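Local coordinates for protein Bis(5'-nucleosyl)-tetraphosphatase [asymmetrical] (Caenorhabditis elegans, PDB 1KTG) that hydrolyses diadenosine tetraphosphate asymmetrically to AMP and ATP, using divalent metal ions, as a member of the Nudix family, at residues A5-Y11 with V85-K91; L112-I116 with L128-S132. One frame throughout, in Å; residues are numbered along the deposited sequence.

Contact 1. Residues A5-Y11 with V85-K91; sequences AAGLVIY and VKYWLAK
The aromatic ring of Tyr-11 lies obliquely across the first carbons of the Lys-91 side chain, its CZ 3.3 Å from Lys-91 CB. Lys-91 CA sits over one face of the ring, and CG makes an off-centre CH-pi contact with it, 4.2 Å from the centroid. Tyr-11 reaches this place because its CG stands between the backbone N and the carbonyl carbon (chi1 75°), which swings the ring across to the neighbouring strand; its hydroxyl is hydrogen-bonded to His-67. Leu-89 CD1 packs between Tyr-11 CD2 and Val-9 CG1, while the other methyl of Val-9, CG2, meets Tyr-87 CD2 at 3.8 Å, the two side chains crossing at about a right angle. Segments 5-11 and 85-91, of strands 3-14 and 81-92, run parallel within the mixed sheet of the Nudix fold, and six backbone hydrogen bonds join them, from Lys-86 N to Ala-5 O through to Tyr-11 N to Ala-90 O. Tyr-87 CD2 comes to 3.7 Å from Gly-7 C, the ring crowding the side where a beta carbon would stand. On the opposite face, toward Nudix-box helix 45-57, Leu-8 CD2 touches Trp-88 CB at 3.8 Å, and Ile-10 CD1 meets Ala-90 CB at 3.9 Å.

Contact 2. Residues L112-I116 with L128-S132; sequences LEDAI and LRKFS
Arg-129 reaches from helix 122-137 to Glu-113 on helix 112-119 and holds its carboxylate through both terminal nitrogens, one to each oxygen. NH1 bonds OE1 at 2.9 Å and NH2 bonds OE2 at 3.0 Å, each oxygen being met on its syn side. The fork is not flat: the carboxylate and guanidinium planes are turned 36° apart, and both oxygens lie somewhat out of the guanidinium plane. The arginine chain runs out straight as far as NE, whereas Glu-113 bends at chi2 (-59°), bringing its carboxylate round to a helix that its CB points away from. Ile-116 lays CD1 over the centre of one guanidinium face, 3.4 Å from Arg-129 CZ.

Leu-112 packs beside the bridge, toward Leu-128 and Ser-132. With CG anti to the backbone N (chi1 176°), it sends CD1 to Leu-128 CB at 4.0 Å and CD2 to Ser-132 OG at 3.7 Å. Leu-128 in turn directs CD1 against Ala-115 CB, also at 4.0 Å, and the Leu-128 and Ile-116 side chains pass each other pointing opposite ways, Ile-116 CG1 lying near Leu-128 CD1. Cutting Leu-112 back to an alanine is likely to open a gap against Leu-128 CB and the Ser-132 side chain, where the leucine methyls now pack.

The helices run nearly antiparallel, their segment axes 10.7 Å apart. Apolar packing thus gives way outward to an ion pair on exposed residues, where solvent probably weakens the attraction, although the paired bonds and the isoleucine methyl should still restrict how the guanidinium turns.

Overall arrangement
Contact 1 belongs to the buried core, near the centre of the chain, whereas contact 2 lies farther out and is only partly buried; their centres are 13 Å apart. The first joins two strands of one sheet by a ladder of backbone hydrogen bonds, with side chains packing on both faces. The second joins two helices by side chains alone, combining leucine and isoleucine packing with a salt bridge at the exposed side. Helix 122-137 connects them: Phe-131, which takes no part in the helix pairing, places CE1 3.6 Å from Val-9 CG2 and also packs on Leu-89, while Leu-128 CD2 touches Val-9 CG1 at 4.0 Å.

Contact 1. Residues A5-Y11 with V85-K91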
loop_
_atom_site.group_PDB
_atom_site.type_symbol
_atom_site.label_atom_id
_atom_site.label_comp_id
_atom_site.label_asym_id
_atom_site.label_seq_id
_atom_site.Cartn_x
_atom_site.Cartn_y
_atom_site.Cartn_z
ATOM N N ALA A 5 4.644 4.183 -10.686
ATOM C CA ALA A 5 3.957 3.088 -10.025
ATOM C C ALA A 5 2.908 3.668 -9.090
ATOM O O ALA A 5 2.904 4.857 -8.805
ATOM C CB ALA A 5 4.948 2.247 -9.233
ATOM N N ALA A 6 2.032 2.815 -8.595
ATOM C CA ALA A 6 0.998 3.249 -7.674
ATOM C C ALA A 6 0.482 2.085 -6.860
ATOM O O ALA A 6 0.628 0.928 -7.238
ATOM C CB ALA A 6 -0.129 3.869 -8.432
ATOM N N GLY A 7 -0.156 2.407 -5.742
ATOM C CA GLY A 7 -0.729 1.385 -4.908
ATOM C C GLY A 7 -1.716 1.962 -3.934
ATOM O O GLY A 7 -2.084 3.132 -4.011
ATOM N N LEU A 8 -2.143 1.118 -3.005
ATOM C CA LEU A 8 -3.117 1.496 -2.012
ATOM C C LEU A 8 -2.602 1.141 -0.627
ATOM O O LEU A 8 -2.165 0.020 -0.389
ATOM C CB LEU A 8 -4.442 0.764 -2.266
ATOM C CG LEU A 8 -5.170 1.092 -3.576
ATOM C CD1 LEU A 8 -6.470 0.333 -3.693
ATOM C CD2 LEU A 8 -5.398 2.590 -3.727
ATOM N N VAL A 9 -2.601 2.127 0.259
ATOM C CA VAL A 9 -2.295 1.888 1.658
ATOM C C VAL A 9 -3.612 1.378 2.224
ATOM O O VAL A 9 -4.523 2.144 2.504
ATOM C CB VAL A 9 -1.823 3.155 2.374
ATOM C CG1 VAL A 9 -1.722 2.927 3.895
ATOM C CG2 VAL A 9 -0.473 3.588 1.832
ATOM N N ILE A 10 -3.726 0.061 2.293
ATOM C CA ILE A 10 -4.909 -0.580 2.838
ATOM C C ILE A 10 -4.843 -0.595 4.355
ATOM O O ILE A 10 -3.808 -0.940 4.926
ATOM C CB ILE A 10 -4.967 -2.034 2.372
ATOM C CG1 ILE A 10 -4.930 -2.130 0.839
ATOM C CG2 ILE A 10 -6.184 -2.731 2.992
ATOM C CD1 ILE A 10 -6.075 -1.474 0.143
ATOM N N TYR A 11 -5.946 -0.229 5.000
ATOM C CA TYR A 11 -6.047 -0.329 6.450
ATOM C C TYR A 11 -7.362 -0.971 6.814
ATOM O O TYR A 11 -8.307 -1.024 6.010
ATOM C CB TYR A 11 -5.939 1.036 7.136
ATOM C CG TYR A 11 -7.174 1.912 7.037
ATOM C CD1 TYR A 11 -8.055 2.028 8.104
ATOM C CD2 TYR A 11 -7.445 2.639 5.890
ATOM C CE1 TYR A 11 -9.185 2.833 8.027
ATOM C CE2 TYR A 11 -8.568 3.451 5.804
ATOM C CZ TYR A 11 -9.435 3.546 6.869
ATOM O OH TYR A 11 -10.560 4.362 6.780
ATOM N N VAL A 85 5.960 6.424 -6.645
ATOM C CA VAL A 85 4.887 5.515 -6.268
ATOM C C VAL A 85 3.791 6.338 -5.613
ATOM O O VAL A 85 3.966 6.868 -4.516
ATOM C CB VAL A 85 5.338 4.402 -5.312
ATOM C CG1 VAL A 85 4.201 3.390 -5.098
ATOM C CG2 VAL A 85 6.568 3.692 -5.859
ATOM N N LYS A 86 2.669 6.466 -6.305
ATOM C CA LYS A 86 1.547 7.205 -5.760
ATOM C C LYS A 86 0.640 6.263 -4.983
ATOM O O LYS A 86 0.224 5.239 -5.513
ATOM C CB LYS A 86 0.745 7.848 -6.879
ATOM C CG LYS A 86 -0.413 8.676 -6.360
ATOM C CD LYS A 86 -1.004 9.587 -7.424
ATOM C CE LYS A 86 -2.100 10.434 -6.818
ATOM N NZ LYS A 86 -2.775 11.340 -7.793
ATOM N N TYR A 87 0.334 6.620 -3.739
ATOM C CA TYR A 87 -0.552 5.825 -2.880
ATOM C C TYR A 87 -1.793 6.609 -2.464
ATOM O O TYR A 87 -1.702 7.782 -2.112
ATOM C CB TYR A 87 0.153 5.460 -1.561
ATOM C CG TYR A 87 1.257 4.441 -1.668
ATOM C CD1 TYR A 87 2.585 4.835 -1.745
ATOM C CD2 TYR A 87 0.974 3.089 -1.645
ATOM C CE1 TYR A 87 3.597 3.905 -1.827
ATOM C CE2 TYR A 87 1.978 2.153 -1.718
ATOM C CZ TYR A 87 3.283 2.561 -1.815
ATOM O OH TYR A 87 4.281 1.619 -1.883
ATOM N N TRP A 88 -2.930 5.925 -2.482
ATOM C CA TRP A 88 -4.169 6.408 -1.883
ATOM C C TRP A 88 -4.467 5.551 -0.647
ATOM O O TRP A 88 -4.153 4.371 -0.614
ATOM C CB TRP A 88 -5.343 6.253 -2.842
ATOM C CG TRP A 88 -5.487 7.272 -3.922
ATOM C CD1 TRP A 88 -6.245 8.419 -3.886
ATOM C CD2 TRP A 88 -4.950 7.197 -5.245
ATOM N NE1 TRP A 88 -6.169 9.076 -5.087
ATOM C CE2 TRP A 88 -5.378 8.349 -5.941
ATOM C CE3 TRP A 88 -4.120 6.288 -5.909
ATOM C CZ2 TRP A 88 -5.020 8.598 -7.266
ATOM C CZ3 TRP A 88 -3.773 6.538 -7.222
ATOM C CH2 TRP A 88 -4.218 7.686 -7.883
ATOM N N LEU A 89 -5.073 6.157 0.373
ATOM C CA LEU A 89 -5.496 5.436 1.576
ATOM C C LEU A 89 -6.838 4.738 1.280
ATOM O O LEU A 89 -7.704 5.307 0.648
ATOM C CB LEU A 89 -5.623 6.420 2.749
ATOM C CG LEU A 89 -5.971 5.843 4.122
ATOM C CD1 LEU A 89 -4.864 4.929 4.644
ATOM C CD2 LEU A 89 -6.276 6.947 5.120
ATOM N N ALA A 90 -7.003 3.498 1.727
ATOM C CA ALA A 90 -8.211 2.742 1.432
ATOM C C ALA A 90 -8.579 1.813 2.579
ATOM O O ALA A 90 -7.744 1.040 3.055
ATOM C CB ALA A 90 -8.012 1.942 0.164
ATOM N N LYS A 91 -9.834 1.875 3.003
ATOM C CA LYS A 91 -10.305 1.049 4.097
ATOM C C LYS A 91 -10.853 -0.277 3.599
ATOM O O LYS A 91 -11.710 -0.301 2.725
ATOM C CB LYS A 91 -11.411 1.754 4.860
ATOM C CG LYS A 91 -11.966 0.954 6.022
ATOM C CD LYS A 91 -12.939 1.763 6.856
ATOM C CE LYS A 91 -13.424 0.977 8.059
ATOM N NZ LYS A 91 -14.331 1.804 8.903
#

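Contact 2. Residues L112-I116 with L128-S132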
loop_
_atom_site.group_PDB
_atom_site.type_symbol
_atom_site.label_atom_id
_atom_site.label_comp_id
_atom_site.label_asym_id
_atom_site.label_seq_id
_atom_site.Cartn_x
_atom_site.Cartn_y
_atom_site.Cartn_z
ATOM N N LEU A 112 0.371 1.330 13.521
ATOM C CA LEU A 112 1.220 2.374 12.944
ATOM C C LEU A 112 2.730 2.268 13.203
ATOM O O LEU A 112 3.529 2.317 12.277
ATOM C CB LEU A 112 0.739 3.741 13.411
ATOM C CG LEU A 112 1.613 4.903 12.935
ATOM C CD1 LEU A 112 1.566 5.037 11.419
ATOM C CD2 LEU A 112 1.168 6.179 13.603
ATOM N N GLU A 113 3.128 2.161 14.461
ATOM C CA GLU A 113 4.552 2.164 14.763
ATOM C C GLU A 113 5.268 0.934 14.217
ATOM O O GLU A 113 6.391 1.026 13.720
ATOM C CB GLU A 113 4.763 2.315 16.257
ATOM C CG GLU A 113 4.275 3.666 16.785
ATOM C CD GLU A 113 4.961 4.867 16.138
ATOM O OE1 GLU A 113 6.110 4.741 15.649
ATOM O OE2 GLU A 113 4.343 5.953 16.128
ATOM N N ASP A 114 4.596 -0.208 14.299
ATOM C CA ASP A 114 5.126 -1.466 13.798
ATOM C C ASP A 114 5.225 -1.410 12.278
ATOM O O ASP A 114 6.210 -1.878 11.674
ATOM C CB ASP A 114 4.196 -2.602 14.225
ATOM C CG ASP A 114 4.745 -3.962 13.898
ATOM O OD1 ASP A 114 3.970 -4.819 13.396
ATOM O OD2 ASP A 114 5.934 -4.272 14.112
ATOM N N ALA A 115 4.202 -0.835 11.654
ATOM C CA ALA A 115 4.200 -0.690 10.211
ATOM C C ALA A 115 5.391 0.154 9.767
ATOM O O ALA A 115 6.061 -0.168 8.778
ATOM C CB ALA A 115 2.890 -0.075 9.734
ATOM N N ILE A 116 5.675 1.219 10.507
ATOM C CA ILE A 116 6.788 2.099 10.165
ATOM C C ILE A 116 8.107 1.344 10.295
ATOM O O ILE A 116 8.957 1.405 9.405
ATOM C CB ILE A 116 6.788 3.361 11.049
ATOM C CG1 ILE A 116 5.612 4.262 10.681
ATOM C CG2 ILE A 116 8.067 4.141 10.878
ATOM C CD1 ILE A 116 5.274 5.275 11.767
ATOM N N LEU A 128 2.917 7.104 6.139
ATOM C CA LEU A 128 2.009 6.394 7.035
ATOM C C LEU A 128 1.549 7.312 8.177
ATOM O O LEU A 128 0.383 7.284 8.563
ATOM C CB LEU A 128 2.681 5.118 7.584
ATOM C CG LEU A 128 2.951 4.001 6.567
ATOM C CD1 LEU A 128 3.825 2.909 7.174
ATOM C CD2 LEU A 128 1.675 3.421 6.029
ATOM N N ARG A 129 2.450 8.145 8.700
ATOM C CA ARG A 129 2.068 9.081 9.757
ATOM C C ARG A 129 1.031 10.070 9.231
ATOM O O ARG A 129 0.053 10.379 9.916
ATOM C CB ARG A 129 3.288 9.833 10.304
ATOM C CG ARG A 129 4.228 8.938 11.087
ATOM C CD ARG A 129 5.310 9.645 11.857
ATOM N NE ARG A 129 6.190 8.685 12.524
ATOM C CZ ARG A 129 5.900 8.034 13.656
ATOM N NH1 ARG A 129 6.780 7.182 14.164
ATOM N NH2 ARG A 129 4.748 8.233 14.295
ATOM N N LYS A 130 1.239 10.543 8.006
ATOM C CA LYS A 130 0.329 11.493 7.375
ATOM C C LYS A 130 -1.053 10.884 7.210
ATOM O O LYS A 130 -2.075 11.507 7.525
ATOM C CB LYS A 130 0.877 11.900 6.011
ATOM N N PHE A 131 -1.071 9.650 6.718
ATOM C CA PHE A 131 -2.299 8.913 6.498
ATOM C C PHE A 131 -3.005 8.615 7.817
ATOM O O PHE A 131 -4.224 8.694 7.895
ATOM C CB PHE A 131 -1.997 7.631 5.731
ATOM C CG PHE A 131 -1.787 7.851 4.250
ATOM C CD1 PHE A 131 -1.870 6.794 3.362
ATOM C CD2 PHE A 131 -1.523 9.126 3.750
ATOM C CE1 PHE A 131 -1.709 6.994 1.985
ATOM C CE2 PHE A 131 -1.351 9.333 2.371
ATOM C CZ PHE A 131 -1.439 8.271 1.497
ATOM N N SER A 132 -2.235 8.288 8.849
ATOM C CA SER A 132 -2.791 8.054 10.186
ATOM C C SER A 132 -3.416 9.339 10.722
ATOM O O SER A 132 -4.480 9.311 11.345
ATOM C CB SER A 132 -1.698 7.531 11.137
ATOM O OG SER A 132 -2.145 7.464 12.487
#